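Local coordinates for protein amidase, hydantoinase/carbamoylase family (Paraburkholderia phymatum, PDB 6C0D) that probably hydrolyses the carbamoyl amide bond of N-carbamoyl-L-amino acids, as a zinc-dependent homodimeric amidase of the peptidase M20 family, at residues A83-S88 with A125-S130; A191-H196 with P377-F382; I210-T215 with A341-L346. All blocks are in the same frame, centred on the assembly; numbering follows the deposited sequence.

Contact 1. Residues A83-S88 with A125-S130; sequences ALVIGS and AVDVAS
Asp127 and Ile86 bury the most surface here, and each touches the opposite strand through both its backbone and its side chain. The strands 83-88 and 125-130 run parallel, their short axes 4.6 Å apart and 26° off alignment, in strict register from Leu84 beside Val126 to Ser88 beside Ser130. Asp127 sits at the centre of the backbone ladder: its N donates to Leu84 O at 2.9 Å, and its O accepts from Ile86 N at 2.9 Å, with an N-H...O angle of 169°. Its CG lies beside its own backbone N (chi1 -61°), which brings OD2 to 4.0 Å from Val85 CG2, while the methyl of Ala83 lies equally near that oxygen. The carboxylate is buried, but its oxygens are engaged: OD2 forms a salt bridge with Arg188 and a hydrogen bond with Gln189, and OD1 accepts from Ser77 N. On the other face, which packs on helix 102-117, Ile86 runs obliquely across Val126 and sets CD1 3.7 Å from Val126 CG1. Ala129 comes next in buried area; its N donates to Ile86 O at 3.1 Å and its O accepts from Ser88 N at 3.2 Å. Helix 102-117 connects the two strands, making a beta-alpha-beta unit of the M20 catalytic domain. Chemically, the Asp127 face sets one carboxylate among apolar groups. The pairing itself rests on the backbone bonds, while Asp127 is tied outward to Arg188, just before strand 189-198, which probably balances its charge.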
loop_
_atom_site.group_PDB
_atom_site.type_symbol
_atom_site.label_atom_id
_atom_site.label_comp_id
_atom_site.label_asym_id
_atom_site.label_seq_id
_atom_site.Cartn_x
_atom_site.Cartn_y
_atom_site.Cartn_z
ATOM N N ALA A 83 -47.760 1.598 20.264
ATOM C CA ALA A 83 -46.519 1.988 20.917
ATOM C C ALA A 83 -45.545 2.604 19.921
ATOM O O ALA A 83 -45.468 2.204 18.755
ATOM C CB ALA A 83 -45.849 0.782 21.597
ATOM N N LEU A 84 -44.805 3.582 20.413
ATOM C CA LEU A 84 -43.637 4.125 19.742
ATOM C C LEU A 84 -42.394 3.540 20.405
ATOM O O LEU A 84 -42.261 3.607 21.626
ATOM C CB LEU A 84 -43.640 5.653 19.860
ATOM C CG LEU A 84 -42.327 6.380 19.500
ATOM C CD1 LEU A 84 -42.064 6.214 18.019
ATOM C CD2 LEU A 84 -42.495 7.860 19.852
ATOM N N VAL A 85 -41.482 2.985 19.610
ATOM C CA VAL A 85 -40.216 2.444 20.111
ATOM C C VAL A 85 -39.127 3.483 19.859
ATOM O O VAL A 85 -38.998 3.984 18.736
ATOM C CB VAL A 85 -39.864 1.115 19.413
ATOM C CG1 VAL A 85 -38.557 0.518 19.981
ATOM C CG2 VAL A 85 -41.017 0.101 19.503
ATOM N N ILE A 86 -38.363 3.835 20.893
ATOM C CA ILE A 86 -37.260 4.786 20.743
ATOM C C ILE A 86 -35.995 4.100 21.222
ATOM O O ILE A 86 -35.974 3.537 22.322
ATOM C CB ILE A 86 -37.488 6.083 21.548
ATOM C CG1 ILE A 86 -38.899 6.625 21.302
ATOM C CG2 ILE A 86 -36.385 7.112 21.195
ATOM C CD1 ILE A 86 -39.247 7.824 22.182
ATOM N N GLY A 87 -34.938 4.157 20.426
ATOM C CA GLY A 87 -33.728 3.534 20.920
ATOM C C GLY A 87 -32.546 3.734 20.005
ATOM O O GLY A 87 -32.573 4.551 19.089
ATOM N N SER A 88 -31.494 2.980 20.298
ATOM C CA SER A 88 -30.276 2.951 19.501
ATOM C C SER A 88 -29.468 1.768 20.008
ATOM O O SER A 88 -30.061 0.738 20.344
ATOM C CB SER A 88 -29.500 4.269 19.612
ATOM O OG SER A 88 -28.468 4.320 18.646
ATOM N N ALA A 125 -48.033 4.731 25.005
ATOM C CA ALA A 125 -47.026 3.694 25.200
ATOM C C ALA A 125 -45.733 4.062 24.471
ATOM O O ALA A 125 -45.735 4.295 23.257
ATOM C CB ALA A 125 -47.552 2.338 24.718
ATOM N N VAL A 126 -44.626 4.105 25.216
ATOM C CA VAL A 126 -43.289 4.319 24.657
ATOM C C VAL A 126 -42.397 3.181 25.146
ATOM O O VAL A 126 -42.281 2.971 26.358
ATOM C CB VAL A 126 -42.700 5.673 25.085
ATOM C CG1 VAL A 126 -41.275 5.842 24.494
ATOM C CG2 VAL A 126 -43.633 6.822 24.656
ATOM N N ASP A 127 -41.799 2.432 24.209
ATOM C CA ASP A 127 -40.820 1.385 24.503
ATOM C C ASP A 127 -39.418 1.954 24.283
ATOM O O ASP A 127 -39.231 2.858 23.465
ATOM C CB ASP A 127 -40.981 0.149 23.595
ATOM C CG ASP A 127 -42.341 -0.549 23.714
ATOM O OD1 ASP A 127 -43.087 -0.368 24.707
ATOM O OD2 ASP A 127 -42.645 -1.354 22.798
ATOM N N VAL A 128 -38.425 1.423 25.009
ATOM C CA VAL A 128 -37.048 1.899 24.888
ATOM C C VAL A 128 -36.123 0.722 24.612
ATOM O O VAL A 128 -36.216 -0.308 25.285
ATOM C CB VAL A 128 -36.605 2.645 26.171
ATOM C CG1 VAL A 128 -35.191 3.177 26.030
ATOM C CG2 VAL A 128 -37.583 3.775 26.483
ATOM N N ALA A 129 -35.176 0.890 23.679
ATOM C CA ALA A 129 -34.327 -0.234 23.287
ATOM C C ALA A 129 -32.853 0.137 23.189
ATOM O O ALA A 129 -32.503 1.225 22.718
ATOM C CB ALA A 129 -34.755 -0.810 21.934
ATOM N N SER A 130 -31.994 -0.800 23.605
ATOM C CA SER A 130 -30.581 -0.823 23.217
ATOM C C SER A 130 -30.342 -2.128 22.466
ATOM O O SER A 130 -30.214 -3.190 23.088
ATOM C CB SER A 130 -29.649 -0.706 24.425
ATOM O OG SER A 130 -28.296 -0.888 24.020
#

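Contact 2. Residues A191-H196 with P377-F382; sequences AYLEPH and PACMLF. With ZN (zinc ion), chain B.
Met380 CG turns beside its own backbone N (chi1 -65°) and the chain bends at chi3 (76°), bringing CE back toward the neighbouring strand, 3.7 Å from His196 CB and 3.8 Å from Glu194 CG. Glu194, by contrast, stands out in extended form with CG opposite its backbone N, and the two side chains run side by side in the same direction. These residues belong to parallel strands of the zinc-binding catalytic domain of the M20 fold, 191-196 and 378-382, whose short axes approach to 4.6 Å at 20°. The backbone ladder alternates from strand to strand: Glu194 N donates to Cys379 O at 2.9 Å, and His196 N reaches Leu381 O at the same distance, whereas the return bond from Leu381 N to Glu194 O is weak. On the face opposite the metal, Leu193 CD1 rests 3.6 Å from Cys379 SG, under helix 340-353, whose Leu342 and Leu346 touch the cysteine. On the metal face, the edge of the Tyr192 ring meets the Ala378 methyl, and Tyr192 OH donates to Glu194 OE1, approaching from above the carboxylate plane. Trp131 also bonds that hydroxyl, while Ser88 bonds Glu194 OE2, so both carboxylate oxygens are held. Phe382 turns its ring toward the neighbouring strand, with CE1 3.9 Å from His196 CB, so the ring and the methionine methyl both pack against the same side of the methylene of the zinc ligand. From there the imidazole leads away from the partner strand, and NE2 binds the zinc ion at 2.1 Å, in company with His89, Asp100 and two waters.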
loop_
_atom_site.group_PDB
_atom_site.type_symbol
_atom_site.label_atom_id
_atom_site.label_comp_id
_atom_site.label_asym_id
_atom_site.label_seq_id
_atom_site.Cartn_x
_atom_site.Cartn_y
_atom_site.Cartn_z
ATOM N N ALA A 191 -44.197 2.498 15.249
ATOM C CA ALA A 191 -43.226 3.487 14.784
ATOM C C ALA A 191 -41.949 3.330 15.586
ATOM O O ALA A 191 -41.984 2.891 16.735
ATOM C CB ALA A 191 -43.759 4.913 14.935
ATOM N N TYR A 192 -40.822 3.696 14.963
ATOM C CA TYR A 192 -39.507 3.623 15.598
ATOM C C TYR A 192 -38.777 4.945 15.378
ATOM O O TYR A 192 -38.743 5.448 14.251
ATOM C CB TYR A 192 -38.687 2.455 15.015
ATOM C CG TYR A 192 -37.246 2.394 15.493
ATOM C CD1 TYR A 192 -36.191 2.676 14.631
ATOM C CD2 TYR A 192 -36.950 2.049 16.805
ATOM C CE1 TYR A 192 -34.860 2.615 15.077
ATOM C CE2 TYR A 192 -35.642 2.007 17.266
ATOM C CZ TYR A 192 -34.601 2.280 16.386
ATOM O OH TYR A 192 -33.307 2.197 16.837
ATOM N N LEU A 193 -38.202 5.513 16.445
ATOM C CA LEU A 193 -37.403 6.737 16.348
ATOM C C LEU A 193 -36.001 6.457 16.884
ATOM O O LEU A 193 -35.861 5.996 18.022
ATOM C CB LEU A 193 -38.067 7.861 17.159
ATOM C CG LEU A 193 -37.216 9.092 17.544
ATOM C CD1 LEU A 193 -36.665 9.823 16.321
ATOM C CD2 LEU A 193 -38.032 10.033 18.442
ATOM N N GLU A 194 -34.969 6.726 16.078
ATOM C CA GLU A 194 -33.581 6.577 16.537
ATOM C C GLU A 194 -32.848 7.912 16.495
ATOM O O GLU A 194 -32.381 8.335 15.421
ATOM C CB GLU A 194 -32.819 5.537 15.700
ATOM C CG GLU A 194 -31.376 5.366 16.238
ATOM C CD GLU A 194 -30.695 4.088 15.775
ATOM O OE1 GLU A 194 -31.336 3.266 15.082
ATOM O OE2 GLU A 194 -29.505 3.911 16.127
ATOM N N PRO A 195 -32.666 8.592 17.626
ATOM C CA PRO A 195 -31.763 9.754 17.641
ATOM C C PRO A 195 -30.320 9.274 17.573
ATOM O O PRO A 195 -29.983 8.214 18.098
ATOM C CB PRO A 195 -32.048 10.421 18.997
ATOM C CG PRO A 195 -33.334 9.717 19.545
ATOM C CD PRO A 195 -33.246 8.329 18.953
ATOM N N HIS A 196 -29.461 10.062 16.928
ATOM C CA HIS A 196 -28.052 9.670 16.815
ATOM C C HIS A 196 -27.195 10.916 16.602
ATOM O O HIS A 196 -27.660 11.899 16.025
ATOM C CB HIS A 196 -27.887 8.683 15.639
ATOM C CG HIS A 196 -26.684 7.792 15.732
ATOM N ND1 HIS A 196 -25.409 8.232 15.456
ATOM C CD2 HIS A 196 -26.570 6.473 16.025
ATOM C CE1 HIS A 196 -24.554 7.233 15.602
ATOM N NE2 HIS A 196 -25.234 6.158 15.952
ATOM N N PRO A 377 -42.702 1.765 10.228
ATOM C CA PRO A 377 -42.252 3.152 10.018
ATOM C C PRO A 377 -41.111 3.522 10.953
ATOM O O PRO A 377 -41.223 3.378 12.165
ATOM C CB PRO A 377 -43.511 3.971 10.340
ATOM C CG PRO A 377 -44.656 3.053 9.923
ATOM C CD PRO A 377 -44.183 1.673 10.332
ATOM N N ALA A 378 -40.013 4.041 10.386
ATOM C CA ALA A 378 -38.850 4.430 11.180
ATOM C C ALA A 378 -38.388 5.834 10.801
ATOM O O ALA A 378 -38.624 6.306 9.685
ATOM C CB ALA A 378 -37.689 3.445 10.970
ATOM N N CYS A 379 -37.706 6.498 11.741
ATOM C CA CYS A 379 -37.123 7.803 11.446
ATOM C C CYS A 379 -35.890 8.006 12.318
ATOM O O CYS A 379 -35.677 7.297 13.309
ATOM C CB CYS A 379 -38.146 8.931 11.659
ATOM S SG CYS A 379 -38.661 9.091 13.380
ATOM N N MET A 380 -35.035 8.938 11.896
ATOM C CA MET A 380 -33.852 9.294 12.675
ATOM C C MET A 380 -33.745 10.803 12.836
ATOM O O MET A 380 -34.132 11.571 11.952
ATOM C CB MET A 380 -32.552 8.783 12.016
ATOM C CG MET A 380 -32.476 7.265 11.964
ATOM S SD MET A 380 -30.790 6.724 11.521
ATOM C CE MET A 380 -29.913 6.981 13.074
ATOM N N LEU A 381 -33.155 11.211 13.961
ATOM C CA LEU A 381 -32.895 12.616 14.249
ATOM C C LEU A 381 -31.425 12.744 14.601
ATOM O O LEU A 381 -30.946 12.010 15.471
ATOM C CB LEU A 381 -33.759 13.101 15.425
ATOM C CG LEU A 381 -33.692 14.608 15.691
ATOM C CD1 LEU A 381 -34.538 15.305 14.621
ATOM C CD2 LEU A 381 -34.204 14.935 17.089
ATOM N N PHE A 382 -30.714 13.678 13.949
ATOM C CA PHE A 382 -29.281 13.872 14.177
ATOM C C PHE A 382 -29.007 15.132 15.006
ATOM O O PHE A 382 -29.704 16.143 14.863
ATOM C CB PHE A 382 -28.524 14.012 12.851
ATOM C CG PHE A 382 -28.209 12.701 12.159
ATOM C CD1 PHE A 382 -28.498 11.483 12.764
ATOM C CD2 PHE A 382 -27.644 12.700 10.894
ATOM C CE1 PHE A 382 -28.197 10.287 12.118
ATOM C CE2 PHE A 382 -27.318 11.502 10.246
ATOM C CZ PHE A 382 -27.595 10.301 10.871
HETATM ZN ZN ZN B . -24.241 4.268 16.222
HETATM O O HOH W 1 -22.757 3.734 14.822
HETATM O O HOH W 2 -25.844 3.540 14.812
#

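Contact 3. Residues I210-T215 with A341-L346; sequences IGVVTT and ALQQHL
Val212 and Gln343 account for most of the contact between strand 210-215 and helix 341-346, which run nearly antiparallel (170°) with their short axes 8.5 Å apart. The apolar contacts centre on Val212. It points at the helix with CG1 opposite its backbone N (chi1 176°). Leu346 CB lies 4.1 Å from both Val212 CG1 and Val212 CG2, and CG1 also reaches Gln343 CB and, at 3.6 Å, Gln343 O. Leu346 itself goes on to Cys379 and to Ala412 of helix 399-419, so it joins the core between the sheet and that helix.

The polar part consists of van der Waals contact between polar groups, for no hydrogen bond joins the two segments. The Gln343 side chain does not set out toward the strand, but its extended chain carries the amide there, where CD lies 3.4 Å from Val213 O. OE1 comes 3.7 Å from Thr214 CG2, and NE2 lies 3.4 Å from Thr214 O at an angle too poor for bonding. The NE2 donor is instead used by Met338 O, just ahead of the helix, which probably limits the rotation of the amide. At the threonine, OG1 has a weak hydrogen bond to Met361 O on the adjoining strand 358-363, and His360 of that strand touches Val212, Thr214 and Gln343.

Backbone bonds of Gly211 and Val213 to strand 378-384 complete the setting: a helix packed along a strand of a beta-sheet, nearly antiparallel to it, the alpha/beta layer packing characteristic of the M20 catalytic domain.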
loop_
_atom_site.group_PDB
_atom_site.type_symbol
_atom_site.label_atom_id
_atom_site.label_comp_id
_atom_site.label_asym_id
_atom_site.label_seq_id
_atom_site.Cartn_x
_atom_site.Cartn_y
_atom_site.Cartn_z
ATOM N N ILE A 210 -29.777 20.506 14.217
ATOM C CA ILE A 210 -30.712 19.377 14.168
ATOM C C ILE A 210 -30.785 18.887 12.740
ATOM O O ILE A 210 -31.018 19.687 11.828
ATOM C CB ILE A 210 -32.130 19.774 14.631
ATOM C CG1 ILE A 210 -32.130 20.245 16.092
ATOM C CG2 ILE A 210 -33.133 18.599 14.395
ATOM C CD1 ILE A 210 -31.830 19.154 17.120
ATOM N N GLY A 211 -30.624 17.579 12.538
ATOM C CA GLY A 211 -30.833 17.035 11.199
ATOM C C GLY A 211 -31.990 16.050 11.180
ATOM O O GLY A 211 -32.085 15.177 12.055
ATOM N N VAL A 212 -32.890 16.196 10.211
ATOM C CA VAL A 212 -33.997 15.253 10.013
ATOM C C VAL A 212 -33.580 14.326 8.883
ATOM O O VAL A 212 -33.425 14.776 7.748
ATOM C CB VAL A 212 -35.298 15.985 9.660
ATOM C CG1 VAL A 212 -36.430 14.954 9.357
ATOM C CG2 VAL A 212 -35.712 16.936 10.804
ATOM N N VAL A 213 -33.424 13.039 9.173
ATOM C CA VAL A 213 -32.823 12.115 8.203
ATOM C C VAL A 213 -33.842 11.706 7.137
ATOM O O VAL A 213 -34.948 11.234 7.443
ATOM C CB VAL A 213 -32.227 10.900 8.927
ATOM C CG1 VAL A 213 -31.733 9.841 7.921
ATOM C CG2 VAL A 213 -31.034 11.357 9.834
ATOM N N THR A 214 -33.474 11.902 5.867
ATOM C CA THR A 214 -34.349 11.525 4.752
ATOM C C THR A 214 -34.228 10.044 4.427
ATOM O O THR A 214 -35.236 9.335 4.275
ATOM C CB THR A 214 -33.970 12.345 3.516
ATOM O OG1 THR A 214 -32.554 12.216 3.307
ATOM C CG2 THR A 214 -34.314 13.811 3.738
ATOM N N THR A 215 -32.990 9.579 4.279
ATOM C CA THR A 215 -32.676 8.273 3.718
ATOM C C THR A 215 -31.347 7.838 4.307
ATOM O O THR A 215 -30.441 8.665 4.461
ATOM C CB THR A 215 -32.537 8.350 2.188
ATOM O OG1 THR A 215 -33.723 8.904 1.621
ATOM C CG2 THR A 215 -32.287 6.968 1.583
ATOM N N ALA A 341 -44.110 10.510 6.858
ATOM C CA ALA A 341 -44.908 11.199 7.875
ATOM C C ALA A 341 -44.124 11.372 9.183
ATOM O O ALA A 341 -44.222 12.424 9.830
ATOM C CB ALA A 341 -46.245 10.447 8.102
ATOM N N LEU A 342 -43.329 10.371 9.584
ATOM C CA LEU A 342 -42.496 10.538 10.779
ATOM C C LEU A 342 -41.486 11.662 10.590
ATOM O O LEU A 342 -41.272 12.476 11.495
ATOM C CB LEU A 342 -41.768 9.231 11.120
ATOM C CG LEU A 342 -42.663 8.032 11.551
ATOM C CD1 LEU A 342 -41.781 6.872 11.947
ATOM C CD2 LEU A 342 -43.616 8.378 12.709
ATOM N N GLN A 343 -40.835 11.706 9.421
ATOM C CA GLN A 343 -39.919 12.817 9.138
ATOM C C GLN A 343 -40.615 14.144 9.319
ATOM O O GLN A 343 -40.033 15.107 9.837
ATOM C CB GLN A 343 -39.414 12.752 7.706
ATOM C CG GLN A 343 -38.300 11.806 7.430
ATOM C CD GLN A 343 -37.879 11.975 5.986
ATOM O OE1 GLN A 343 -37.457 13.070 5.582
ATOM N NE2 GLN A 343 -38.053 10.924 5.190
ATOM N N GLN A 344 -41.867 14.225 8.880
ATOM C CA GLN A 344 -42.540 15.508 8.956
ATOM C C GLN A 344 -42.871 15.874 10.406
ATOM O O GLN A 344 -42.778 17.047 10.779
ATOM C CB GLN A 344 -43.776 15.500 8.059
ATOM C CG GLN A 344 -44.485 16.828 7.954
ATOM C CD GLN A 344 -43.758 17.808 7.036
ATOM O OE1 GLN A 344 -42.578 17.635 6.711
ATOM N NE2 GLN A 344 -44.467 18.844 6.616
ATOM N N HIS A 345 -43.219 14.891 11.253
ATOM C CA HIS A 345 -43.317 15.188 12.687
ATOM C C HIS A 345 -41.990 15.684 13.250
ATOM O O HIS A 345 -41.966 16.623 14.059
ATOM C CB HIS A 345 -43.774 13.957 13.477
ATOM C CG HIS A 345 -45.220 13.626 13.275
ATOM N ND1 HIS A 345 -46.244 14.402 13.783
ATOM C CD2 HIS A 345 -45.809 12.581 12.646
ATOM C CE1 HIS A 345 -47.405 13.851 13.463
ATOM N NE2 HIS A 345 -47.170 12.748 12.771
ATOM N N LEU A 346 -40.874 15.061 12.854
ATOM C CA LEU A 346 -39.577 15.550 13.335
ATOM C C LEU A 346 -39.327 16.972 12.842
ATOM O O LEU A 346 -38.847 17.819 13.602
ATOM C CB LEU A 346 -38.442 14.631 12.877
ATOM C CG LEU A 346 -38.400 13.209 13.459
ATOM C CD1 LEU A 346 -37.283 12.419 12.800
ATOM C CD2 LEU A 346 -38.140 13.252 14.954
#

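Contacts 1 and 2 are parallel strand pairs within the buried sheet, and strand 83-88 bonds directly to 189-198, so the four strands follow on from one another; Ser88 OG reaching Glu194 OE2 at 2.8 Å joins them near the zinc. Contact 3 is of another kind, a strand against a helix, with partly exposed Thr214 and Gln343 at its margin. It adjoins contact 2 through Phe382 N bonding Gly211 O at 2.8 Å, and helix 340-353, one side of contact 3, also packs on Leu193 and Cys379 of contact 2. The chemistry shifts accordingly: a buried carboxylate salt-bridged to an arginine in contact 1, the metal ligand histidine in contact 2, and mainly van der Waals packing in contact 3.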